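Local coordinates for protein alpha-Amylase (Thermotoga maritima, PDB 2B5D) that is a probable carbohydrate-active enzyme of glycosyl hydrolase family 57, built round a mostly parallel beta sheet wrapped in helices, at residues A[329-332]-A[333-337]; A[218-221]-A[222-226]; A[349-353]-A[354-358]; A[362-365]-A[366-370]; A[186-189]-A[190-194]. One frame throughout, in Å; residues are numbered along the deposited sequence.

Along the chain the order is contact 5, contact 2, contact 1, contact 3, contact 4. Contacts 5 and 2 are loop contacts, one leading into helix 192-198 and the other into strand 226-227; contact 1 lies near the end of helix 309-338, while contacts 3 and 4 follow strand 343-349 on helices 352-356 and 360-373. Two pairs touch. Leu334 CD2 of contact 1 meets Tyr223 CD1 of contact 2 at 3.8 Å, and Trp357 CH2 of contact 3 meets Phe363 CG of contact 4 at 3.5 Å; in each pair the centres are 14 Å apart. All five lie on helices and loops that flank or connect the strands of one mixed, mostly parallel sheet, and are not gathered at one site.

Contact 1: residues A[329-332]-A[333-337]; sequences SQAR and RLMDI
Arg333 folds back along its helix and lays its side chain beside Gln330, one turn earlier. Its CB passes 3.5 Å from Ser329 O, the carbonyl that also receives the Arg333 backbone N-H. With CG anti to the backbone N (chi1 174°) the chain first runs straight, and the bend at chi3 (82°) then turns the guanidinium over Gln330. Gln330 CA lies over one face of that group, 3.5 Å from Arg333 NH1. At the tip, Arg333 NH2 comes equally near to Gln330 CG, at 3.5 Å, and the amide and guanidinium planes stand 46° apart. A water accepts from Gln330 NE2 at 2.9 Å and, weakly, from Arg333 NH2 at 3.0 Å. Asp238 is the stronger partner of Gln330 NE2, and Arg333 NH2 has a long, weak ion pair with Glu240. Leu334 CD2 also touches Gln330 CG, at 3.6 Å, the two side chains running side by side in the same direction. On the adjoining side of the helix, Ala331 CB meets Met335 CE at 3.9 Å. Four successive i to i+4 backbone bonds, from Arg333 N to Ser329 O through Asp336 N to Arg332 O, mark a regular alpha helix, here near the end of helix 309-338. Arg333 packs on Gln217 of the second subunit, Arg332 forms a salt bridge with Asp376, just ahead of strand 377-379, and Met335 packs on Met1 and Pro342, which lead into strands 3-11 and 343-349.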
# COMPACT_ATOMS: atom_id res chain seq x y z
N SER A 329 9.25 47.58 -21.17
CA SER A 329 9.53 47.25 -22.53
C SER A 329 8.25 46.71 -23.24
O SER A 329 7.89 47.19 -24.31
CB SER A 329 10.69 46.27 -22.57
OG SER A 329 10.87 45.83 -23.88
N GLN A 330 7.55 45.77 -22.63
CA GLN A 330 6.34 45.15 -23.26
C GLN A 330 5.20 46.18 -23.46
O GLN A 330 4.63 46.26 -24.53
CB GLN A 330 5.92 43.88 -22.50
CG GLN A 330 4.51 43.30 -22.87
CD GLN A 330 4.03 42.28 -21.86
OE1 GLN A 330 3.98 42.53 -20.65
NE2 GLN A 330 3.65 41.12 -22.36
N ALA A 331 4.96 47.02 -22.46
CA ALA A 331 4.03 48.10 -22.57
C ALA A 331 4.29 49.03 -23.76
O ALA A 331 3.36 49.33 -24.55
CB ALA A 331 3.96 48.90 -21.26
N ARG A 332 5.54 49.50 -23.89
CA ARG A 332 5.88 50.49 -24.89
C ARG A 332 5.68 49.90 -26.27
O ARG A 332 5.08 50.55 -27.14
CB ARG A 332 7.32 50.99 -24.71
CG ARG A 332 7.51 52.00 -23.55
CD ARG A 332 8.92 52.64 -23.65
NE ARG A 332 9.93 51.58 -23.79
CZ ARG A 332 10.68 51.13 -22.78
NH1 ARG A 332 10.58 51.69 -21.56
NH2 ARG A 332 11.54 50.15 -23.01
N ARG A 333 6.15 48.68 -26.47
CA ARG A 333 5.98 47.97 -27.72
C ARG A 333 4.48 47.82 -28.09
O ARG A 333 4.11 47.91 -29.26
CB ARG A 333 6.63 46.60 -27.57
CG ARG A 333 6.42 45.64 -28.72
CD ARG A 333 7.16 44.33 -28.48
NE ARG A 333 6.46 43.37 -27.63
CZ ARG A 333 6.87 42.97 -26.42
NH1 ARG A 333 8.01 43.43 -25.87
NH2 ARG A 333 6.14 42.08 -25.75
N LEU A 334 3.65 47.56 -27.08
CA LEU A 334 2.23 47.30 -27.27
C LEU A 334 1.46 48.58 -27.56
O LEU A 334 0.64 48.59 -28.44
CB LEU A 334 1.61 46.62 -26.04
CG LEU A 334 1.28 45.11 -25.95
CD1 LEU A 334 1.83 44.23 -27.03
CD2 LEU A 334 1.62 44.60 -24.53
N MET A 335 1.71 49.64 -26.79
CA MET A 335 1.14 50.96 -27.06
C MET A 335 1.43 51.37 -28.51
O MET A 335 0.51 51.74 -29.27
CB MET A 335 1.69 52.01 -26.08
CG MET A 335 0.86 52.13 -24.83
SD MET A 335 1.44 53.11 -23.42
CE MET A 335 3.01 52.30 -23.02
N ASP A 336 2.69 51.25 -28.91
CA ASP A 336 3.07 51.62 -30.26
C ASP A 336 2.36 50.78 -31.33
O ASP A 336 1.98 51.32 -32.37
CB ASP A 336 4.60 51.63 -30.40
CG ASP A 336 5.06 51.71 -31.86
OD1 ASP A 336 5.16 52.85 -32.42
OD2 ASP A 336 5.30 50.62 -32.45
N ILE A 337 2.15 49.49 -31.09
CA ILE A 337 1.42 48.62 -32.05
C ILE A 337 -0.12 48.75 -31.97
O ILE A 337 -0.81 48.55 -32.98
CB ILE A 337 1.85 47.14 -31.93
CG1 ILE A 337 3.17 46.89 -32.64
CG2 ILE A 337 0.81 46.19 -32.54
CD1 ILE A 337 3.87 45.58 -32.23
O HOH W 1 3.36 41.03 -25.29

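Contact 2: residues A[218-221]-A[222-226]; sequences PRYG and VYRPI
Pro218 presents its ring to Ile226, eight residues on: Pro218 CG lies 3.8 Å from Ile226 CG2, and Pro218 CB is almost as close. Both side chains also pack on Phe211 of helix 209-212, so Pro218 and Ile226 meet against a common aromatic group. Pro218 O accepts a weak bond from Gly221 N, closing a type I beta turn. Next, Arg219 lays its CG over the centre of one face of the Tyr220 ring. Tyr220 has CG anti to its carbonyl carbon (chi1 -58°), which sets the ring alongside the Arg224 chain, both pointing the same way. Tyr220 CD1 touches Arg224 CD at 3.5 Å, while ring and guanidinium planes are 80° apart, too steep for stacking. The two polar ends converge on Glu391: Tyr220 OH bonds its carboxylate and Arg224 NH2 its backbone carbonyl. This is the irregular connection ahead of strand 226-227, which pairs antiparallel with strand 233-236 at the sheet margin. Tyr220 O takes the backbone N-H of Tyr223 at 3.2 Å, so a second reversal follows directly on the first, with backbone angles close to a type II' turn. Gly221, its second residue, has a positive phi (37°), which favours glycine. A water donates to Gly221 O at 2.6 Å and to Arg224 O at 2.6 Å, joining two carbonyls that lie 3.8 Å apart.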
# COMPACT_ATOMS: atom_id res chain seq x y z
N PRO A 218 -9.96 38.27 -30.79
CA PRO A 218 -9.94 39.68 -30.34
C PRO A 218 -8.81 40.54 -30.95
O PRO A 218 -7.65 40.12 -30.98
CB PRO A 218 -9.75 39.54 -28.85
CG PRO A 218 -10.49 38.25 -28.52
CD PRO A 218 -10.20 37.34 -29.69
N ARG A 219 -9.15 41.76 -31.34
CA ARG A 219 -8.26 42.56 -32.18
C ARG A 219 -6.97 42.97 -31.47
O ARG A 219 -5.90 42.90 -32.07
CB ARG A 219 -8.98 43.74 -32.82
CG ARG A 219 -9.38 44.90 -31.91
CD ARG A 219 -10.03 46.05 -32.77
NE ARG A 219 -10.88 46.84 -31.89
CZ ARG A 219 -12.18 46.61 -31.72
NH1 ARG A 219 -12.87 47.30 -30.81
NH2 ARG A 219 -12.77 45.67 -32.45
N TYR A 220 -7.11 43.36 -30.20
CA TYR A 220 -6.01 43.63 -29.31
C TYR A 220 -5.43 42.42 -28.56
O TYR A 220 -4.89 42.62 -27.50
CB TYR A 220 -6.45 44.68 -28.28
CG TYR A 220 -6.90 45.97 -28.94
CD1 TYR A 220 -8.17 46.50 -28.69
CD2 TYR A 220 -6.06 46.63 -29.86
CE1 TYR A 220 -8.60 47.68 -29.31
CE2 TYR A 220 -6.46 47.79 -30.51
CZ TYR A 220 -7.74 48.32 -30.23
OH TYR A 220 -8.12 49.47 -30.85
N GLY A 221 -5.54 41.21 -29.10
CA GLY A 221 -5.20 39.97 -28.38
C GLY A 221 -5.54 39.90 -26.89
O GLY A 221 -6.64 40.30 -26.49
N VAL A 222 -4.59 39.45 -26.05
CA VAL A 222 -4.89 39.28 -24.63
C VAL A 222 -4.70 40.53 -23.84
O VAL A 222 -4.86 40.52 -22.62
CB VAL A 222 -4.08 38.14 -23.97
CG1 VAL A 222 -4.45 36.84 -24.60
CG2 VAL A 222 -2.49 38.39 -24.04
N TYR A 223 -4.36 41.62 -24.53
CA TYR A 223 -3.99 42.89 -23.88
C TYR A 223 -5.10 43.93 -23.78
O TYR A 223 -4.87 45.08 -23.40
CB TYR A 223 -2.73 43.51 -24.57
CG TYR A 223 -1.62 42.49 -24.53
CD1 TYR A 223 -1.01 42.16 -23.32
CD2 TYR A 223 -1.24 41.81 -25.70
CE1 TYR A 223 0.00 41.18 -23.26
CE2 TYR A 223 -0.23 40.86 -25.65
CZ TYR A 223 0.37 40.54 -24.44
OH TYR A 223 1.31 39.54 -24.40
N ARG A 224 -6.31 43.51 -24.10
CA ARG A 224 -7.50 44.21 -23.61
C ARG A 224 -8.60 43.18 -23.26
O ARG A 224 -8.76 42.18 -23.97
CB ARG A 224 -7.96 45.22 -24.69
CG ARG A 224 -7.26 46.62 -24.46
CD ARG A 224 -7.71 47.65 -25.42
NE ARG A 224 -8.79 48.55 -24.95
CZ ARG A 224 -8.61 49.57 -24.12
NH1 ARG A 224 -7.42 49.81 -23.59
NH2 ARG A 224 -9.63 50.34 -23.80
N PRO A 225 -9.37 43.43 -22.19
CA PRO A 225 -10.55 42.61 -21.94
C PRO A 225 -11.52 42.63 -23.12
O PRO A 225 -11.47 43.52 -23.97
CB PRO A 225 -11.22 43.30 -20.75
CG PRO A 225 -10.67 44.70 -20.78
CD PRO A 225 -9.24 44.49 -21.19
N ILE A 226 -12.38 41.64 -23.20
CA ILE A 226 -13.45 41.69 -24.16
C ILE A 226 -14.71 41.70 -23.32
O ILE A 226 -14.62 41.51 -22.11
CB ILE A 226 -13.47 40.46 -25.09
CG1 ILE A 226 -13.79 39.19 -24.27
CG2 ILE A 226 -12.20 40.45 -25.97
CD1 ILE A 226 -14.06 37.97 -25.07
O HOH W 2 -8.75 41.86 -26.58

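Contact 3: residues A[349-353]-A[354-358]; sequences DAELF and GHWWF
The Trp357 indole, just after a short, weakly bonded helix, 352-356, with a pi-type turn, is met at its edge, near its own plane, by two groups of the preceding turn: Phe353 CE2, which lies 3.8 Å from Trp357 CZ3, and the carbonyl Leu352 O. The Phe353 and Trp357 side chains cross at a slant, and Trp357 CZ3 comes to the Phe353 ring obliquely. Trp356 is likewise approached obliquely by Leu352, whose CD2 reaches Trp356 CD1 at 4.1 Å. The helix follows strand 343-349 through a type I turn, and its widening rests on Glu351 O. That oxygen accepts Trp356 N, five residues on, at 2.9 Å with an N-H...O angle of 159°, whereas the bond from His355 N is weak and bent. The same carbonyl is also close to His355 CB, at 3.1 Å. Trp357 N reaches Leu352 O only weakly, yet Trp357 CB comes within 3.2 Å of that oxygen. Having CG anti to the backbone N (chi1 -173°), Trp357 swings its indole back beside Phe353. Further aromatic rings extend the cluster: Trp246 meets Phe353 edge-to-face, Tyr258 does the same to Trp357, and Phe261 contacts both His355 and Trp356. Thr37 of helix 27-47 bonds Phe353 O. At Gly354, phi is 105°, where a side chain would press on the carbonyl of Phe353, and Gly354 N donates to Trp357 O at 2.6 Å.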
# COMPACT_ATOMS: atom_id res chain seq x y z
N ASP A 349 -0.92 31.80 -8.56
CA ASP A 349 -1.17 31.15 -7.30
C ASP A 349 -0.60 31.93 -6.11
O ASP A 349 0.58 32.20 -6.07
CB ASP A 349 -0.54 29.78 -7.36
CG ASP A 349 -1.44 28.75 -6.88
OD1 ASP A 349 -2.21 28.18 -7.71
OD2 ASP A 349 -1.42 28.54 -5.64
N ALA A 350 -1.43 32.29 -5.15
CA ALA A 350 -0.98 33.14 -4.03
C ALA A 350 0.20 32.61 -3.21
O ALA A 350 1.06 33.39 -2.76
CB ALA A 350 -2.13 33.47 -3.11
N GLU A 351 0.22 31.28 -3.00
CA GLU A 351 1.20 30.62 -2.13
C GLU A 351 2.59 30.60 -2.73
O GLU A 351 3.58 30.37 -2.01
CB GLU A 351 0.79 29.18 -1.79
CG GLU A 351 0.18 28.37 -2.96
CD GLU A 351 -1.37 28.34 -2.86
OE1 GLU A 351 -1.95 27.21 -2.79
OE2 GLU A 351 -1.99 29.44 -2.83
N LEU A 352 2.65 30.80 -4.06
CA LEU A 352 3.91 31.04 -4.72
C LEU A 352 4.61 32.24 -4.06
O LEU A 352 5.83 32.30 -4.08
CB LEU A 352 3.74 31.25 -6.24
CG LEU A 352 3.22 30.17 -7.23
CD1 LEU A 352 3.31 30.63 -8.71
CD2 LEU A 352 3.86 28.77 -7.09
N PHE A 353 3.87 33.18 -3.47
CA PHE A 353 4.50 34.36 -2.87
C PHE A 353 4.52 34.27 -1.36
O PHE A 353 3.51 34.49 -0.69
CB PHE A 353 3.87 35.70 -3.37
CG PHE A 353 3.99 35.90 -4.87
CD1 PHE A 353 2.96 35.51 -5.73
CD2 PHE A 353 5.16 36.43 -5.42
CE1 PHE A 353 3.09 35.66 -7.13
CE2 PHE A 353 5.30 36.59 -6.81
CZ PHE A 353 4.25 36.20 -7.67
N GLY A 354 5.69 33.95 -0.82
CA GLY A 354 5.84 33.86 0.63
C GLY A 354 5.91 32.42 1.11
O GLY A 354 6.54 32.15 2.14
N HIS A 355 5.29 31.49 0.40
CA HIS A 355 5.30 30.12 0.84
C HIS A 355 6.27 29.23 0.06
O HIS A 355 7.24 28.76 0.64
CB HIS A 355 3.89 29.52 0.97
CG HIS A 355 3.88 28.13 1.53
ND1 HIS A 355 4.34 27.84 2.80
CD2 HIS A 355 3.52 26.95 0.98
CE1 HIS A 355 4.24 26.54 3.01
NE2 HIS A 355 3.75 25.98 1.92
N TRP A 356 6.03 29.00 -1.23
CA TRP A 356 7.04 28.34 -2.06
C TRP A 356 8.32 29.17 -2.15
O TRP A 356 9.43 28.63 -2.05
CB TRP A 356 6.49 28.04 -3.46
CG TRP A 356 5.51 26.95 -3.38
CD1 TRP A 356 4.14 27.04 -3.42
CD2 TRP A 356 5.83 25.56 -3.16
NE1 TRP A 356 3.58 25.78 -3.26
CE2 TRP A 356 4.59 24.86 -3.10
CE3 TRP A 356 7.04 24.84 -3.01
CZ2 TRP A 356 4.53 23.47 -2.90
CZ3 TRP A 356 6.98 23.47 -2.83
CH2 TRP A 356 5.73 22.79 -2.78
N TRP A 357 8.14 30.47 -2.31
CA TRP A 357 9.19 31.44 -2.41
C TRP A 357 9.07 32.38 -1.23
O TRP A 357 8.18 33.22 -1.18
CB TRP A 357 8.99 32.22 -3.70
CG TRP A 357 10.07 33.18 -4.08
CD1 TRP A 357 11.39 33.12 -3.74
CD2 TRP A 357 9.93 34.30 -4.95
NE1 TRP A 357 12.08 34.16 -4.31
CE2 TRP A 357 11.21 34.90 -5.06
CE3 TRP A 357 8.84 34.87 -5.63
CZ2 TRP A 357 11.43 36.04 -5.84
CZ3 TRP A 357 9.07 35.99 -6.40
CH2 TRP A 357 10.34 36.56 -6.50
N PHE A 358 9.98 32.23 -0.28
CA PHE A 358 9.91 32.94 1.01
C PHE A 358 9.90 34.46 0.84
O PHE A 358 9.22 35.17 1.57
CB PHE A 358 11.10 32.47 1.88
CG PHE A 358 11.27 33.23 3.17
CD1 PHE A 358 10.29 33.19 4.16
CD2 PHE A 358 12.43 33.95 3.41
CE1 PHE A 358 10.47 33.87 5.36
CE2 PHE A 358 12.62 34.63 4.60
CZ PHE A 358 11.66 34.59 5.58

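Contact 4: residues A[362-365]-A[366-370]; sequences FFLK and RFFEL
Phe367 N donates to Phe363 O at 2.8 Å with an N-H...O angle of 159°, the shortest of four successive i to i+4 bonds joining 362-365 to 366-370. They belong to helix 360-373, which carries the chain from strand 343-349 to strand 377-379; both strands run parallel to strand 3-11, so the connection is a beta-alpha-beta crossover. On the inner side, Leu364 lies against Phe368. Its CD1 is over one face of the ring, only 3.2 Å from Phe368 CZ, which is tight for two carbons. Leu364 O covers the same face toward the other end, 3.2 Å from Phe368 CG. A small chi2 of -11° turns the Phe368 ring so that both can lie on it. Met44 of helix 27-47 touches both side chains, and Phe368 also reaches Ile7 of strand 3-11. Charged groups line another side. Arg366, bent at chi2 and chi3, curls toward Glu369 and brings the edge of its guanidinium to Glu369 CG; its NH1 forms a salt bridge with Glu317 of helix 309-338. Lys365 stretches past Glu369, leaving Lys365 NZ 4.3 Å from Glu369 OE2, beyond salt-bridge range though the charges probably attract. The other oxygen closes a salt bridge: Arg366 NH2 donates to Glu369 OE1 at 2.6 Å, meeting it on the anti side, 23° out of the carboxylate plane.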
# COMPACT_ATOMS: atom_id res chain seq x y z
N PHE A 362 8.04 40.30 -0.47
CA PHE A 362 9.07 41.32 -0.55
C PHE A 362 9.24 41.75 -1.99
O PHE A 362 9.32 42.94 -2.26
CB PHE A 362 10.46 40.82 -0.05
CG PHE A 362 10.48 40.30 1.38
CD1 PHE A 362 11.18 39.13 1.70
CD2 PHE A 362 9.85 40.99 2.43
CE1 PHE A 362 11.24 38.63 3.03
CE2 PHE A 362 9.90 40.50 3.75
CZ PHE A 362 10.60 39.32 4.05
N PHE A 363 9.37 40.77 -2.89
CA PHE A 363 9.35 41.02 -4.34
C PHE A 363 8.08 41.79 -4.80
O PHE A 363 8.16 42.80 -5.51
CB PHE A 363 9.50 39.71 -5.12
CG PHE A 363 9.35 39.88 -6.62
CD1 PHE A 363 10.47 40.01 -7.44
CD2 PHE A 363 8.06 39.92 -7.21
CE1 PHE A 363 10.33 40.20 -8.83
CE2 PHE A 363 7.92 40.09 -8.58
CZ PHE A 363 9.05 40.25 -9.40
N LEU A 364 6.91 41.31 -4.38
CA LEU A 364 5.68 41.98 -4.70
C LEU A 364 5.67 43.44 -4.29
O LEU A 364 5.15 44.31 -5.03
CB LEU A 364 4.47 41.24 -4.13
CG LEU A 364 3.61 40.66 -5.26
CD1 LEU A 364 3.02 41.81 -6.05
CD2 LEU A 364 4.39 39.74 -6.24
N LYS A 365 6.25 43.71 -3.13
CA LYS A 365 6.22 45.05 -2.57
C LYS A 365 7.17 45.97 -3.35
O LYS A 365 6.85 47.11 -3.64
CB LYS A 365 6.60 45.04 -1.09
CG LYS A 365 6.44 46.40 -0.40
CD LYS A 365 7.45 46.51 0.71
CE LYS A 365 7.15 47.70 1.60
NZ LYS A 365 8.21 47.78 2.63
N ARG A 366 8.33 45.44 -3.70
CA ARG A 366 9.30 46.21 -4.42
C ARG A 366 8.83 46.47 -5.83
O ARG A 366 9.07 47.55 -6.36
CB ARG A 366 10.70 45.58 -4.37
CG ARG A 366 11.37 45.81 -3.00
CD ARG A 366 11.43 47.33 -2.57
NE ARG A 366 12.32 48.07 -3.47
CZ ARG A 366 12.03 49.23 -4.05
NH1 ARG A 366 12.91 49.79 -4.86
NH2 ARG A 366 10.86 49.84 -3.81
N PHE A 367 8.17 45.48 -6.43
CA PHE A 367 7.66 45.63 -7.79
C PHE A 367 6.55 46.66 -7.82
O PHE A 367 6.49 47.44 -8.74
CB PHE A 367 7.18 44.30 -8.36
CG PHE A 367 6.63 44.40 -9.75
CD1 PHE A 367 7.48 44.52 -10.84
CD2 PHE A 367 5.24 44.33 -9.97
CE1 PHE A 367 6.97 44.60 -12.16
CE2 PHE A 367 4.72 44.39 -11.27
CZ PHE A 367 5.58 44.54 -12.38
N PHE A 368 5.69 46.68 -6.81
CA PHE A 368 4.64 47.69 -6.75
C PHE A 368 5.24 49.08 -6.65
O PHE A 368 4.84 49.98 -7.40
CB PHE A 368 3.66 47.45 -5.61
CG PHE A 368 2.72 46.29 -5.84
CD1 PHE A 368 2.61 45.69 -7.09
CD2 PHE A 368 1.90 45.84 -4.81
CE1 PHE A 368 1.73 44.65 -7.31
CE2 PHE A 368 0.99 44.80 -5.02
CZ PHE A 368 0.91 44.21 -6.26
N GLU A 369 6.20 49.25 -5.76
CA GLU A 369 6.82 50.57 -5.54
C GLU A 369 7.52 51.07 -6.79
O GLU A 369 7.46 52.25 -7.11
CB GLU A 369 7.76 50.55 -4.32
CG GLU A 369 7.03 50.34 -3.00
CD GLU A 369 7.94 50.15 -1.79
OE1 GLU A 369 9.11 49.68 -1.92
OE2 GLU A 369 7.47 50.49 -0.67
N LEU A 370 8.16 50.15 -7.51
CA LEU A 370 8.81 50.46 -8.77
C LEU A 370 7.81 50.84 -9.85
O LEU A 370 8.04 51.81 -10.57
CB LEU A 370 9.63 49.26 -9.22
CG LEU A 370 11.15 49.22 -9.01
CD1 LEU A 370 11.70 50.27 -8.03
CD2 LEU A 370 11.53 47.83 -8.60

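Contact 5: residues A[186-189]-A[190-194]; sequences CGYY and QGLDL
Tyr188 has CG anti to its backbone N (chi1 178°), whereas Tyr189 holds CG between its backbone N and carbonyl carbon (chi1 64°); with these torsions the two rings come to different sides of Leu192. Tyr189 to Leu192 form a type II beta turn, which delivers the chain from the loop after strand 180-182 into helix 192-198. The turn is closed by Leu192 N donating to Tyr189 O at 3.1 Å, and Gly191 occupies the position of positive phi, where a side chain would be jammed against the preceding carbonyl. Leu192 CB sits over the middle of the Tyr189 ring, 4.2 Å from its centroid, a CH-pi contact. The isobutyl group continues across it at about a right angle, with Leu192 CG 3.6 Å from Tyr189 CE1. On its other flank Leu192 CB meets Tyr188 CE1 at 3.8 Å, the two side chains sliding past each other in opposite directions. Leu192 and Tyr189 both reach Val159 of helix 156-174, and Tyr188 packs on the ring of Phe204 in strand 203-206. Asp399 bonds Gln190 N. One carboxylate oxygen ties the tyrosine to the start of the helix: Asp193 OD2 takes a weak bond from Gly191 N at 3.3 Å, and Tyr188 OH donates to Asp193 OD2 at 2.8 Å from above the carboxylate, 66° out of its plane.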
# COMPACT_ATOMS: atom_id res chain seq x y z
N CYS A 186 -9.36 28.28 -14.43
CA CYS A 186 -9.97 29.02 -15.56
C CYS A 186 -10.87 28.16 -16.45
O CYS A 186 -10.99 28.41 -17.66
CB CYS A 186 -8.86 29.77 -16.36
SG CYS A 186 -8.23 31.17 -15.34
N GLY A 187 -11.46 27.12 -15.88
CA GLY A 187 -12.30 26.22 -16.65
C GLY A 187 -13.55 26.98 -17.12
O GLY A 187 -14.39 27.39 -16.34
N TYR A 188 -13.61 27.17 -18.42
CA TYR A 188 -14.62 27.97 -19.04
C TYR A 188 -15.09 27.13 -20.21
O TYR A 188 -14.29 26.50 -20.89
CB TYR A 188 -14.08 29.32 -19.54
CG TYR A 188 -15.23 30.11 -20.26
CD1 TYR A 188 -16.18 30.86 -19.52
CD2 TYR A 188 -15.39 30.02 -21.64
CE1 TYR A 188 -17.23 31.56 -20.17
CE2 TYR A 188 -16.43 30.68 -22.28
CZ TYR A 188 -17.36 31.43 -21.54
OH TYR A 188 -18.36 32.09 -22.21
N TYR A 189 -16.41 27.07 -20.37
CA TYR A 189 -17.03 26.47 -21.56
C TYR A 189 -18.13 27.41 -22.08
O TYR A 189 -18.65 28.26 -21.36
CB TYR A 189 -17.61 25.07 -21.27
CG TYR A 189 -18.75 25.06 -20.28
CD1 TYR A 189 -18.50 25.02 -18.89
CD2 TYR A 189 -20.08 25.11 -20.71
CE1 TYR A 189 -19.56 25.00 -17.95
CE2 TYR A 189 -21.13 25.09 -19.81
CZ TYR A 189 -20.87 25.02 -18.44
OH TYR A 189 -21.91 25.03 -17.57
N GLN A 190 -18.47 27.25 -23.34
CA GLN A 190 -19.32 28.24 -23.98
C GLN A 190 -20.75 28.23 -23.45
O GLN A 190 -21.40 27.19 -23.39
CB GLN A 190 -19.32 27.98 -25.48
CG GLN A 190 -18.36 28.83 -26.18
CD GLN A 190 -18.58 28.74 -27.64
OE1 GLN A 190 -18.65 29.76 -28.31
NE2 GLN A 190 -18.74 27.51 -28.16
N GLY A 191 -21.21 29.38 -23.01
CA GLY A 191 -22.52 29.40 -22.39
C GLY A 191 -22.43 29.74 -20.93
O GLY A 191 -23.38 30.29 -20.36
N LEU A 192 -21.27 29.47 -20.31
CA LEU A 192 -21.08 29.70 -18.87
C LEU A 192 -21.18 31.15 -18.51
O LEU A 192 -21.40 31.49 -17.37
CB LEU A 192 -19.66 29.20 -18.43
CG LEU A 192 -19.33 28.49 -17.12
CD1 LEU A 192 -17.90 28.69 -16.61
CD2 LEU A 192 -20.31 28.64 -16.01
N ASP A 193 -20.87 32.03 -19.44
CA ASP A 193 -21.00 33.51 -19.21
C ASP A 193 -22.47 33.90 -18.91
O ASP A 193 -22.77 34.79 -18.06
CB ASP A 193 -20.51 34.27 -20.44
CG ASP A 193 -21.07 33.72 -21.76
OD1 ASP A 193 -21.53 34.47 -22.62
OD2 ASP A 193 -21.09 32.53 -21.96
N LEU A 194 -23.39 33.23 -19.58
CA LEU A 194 -24.85 33.41 -19.25
C LEU A 194 -25.22 33.28 -17.74
O LEU A 194 -25.81 34.21 -17.16
CB LEU A 194 -25.64 32.45 -20.08
CG LEU A 194 -25.94 32.83 -21.53
CD1 LEU A 194 -25.65 34.24 -22.00
CD2 LEU A 194 -25.60 31.74 -22.52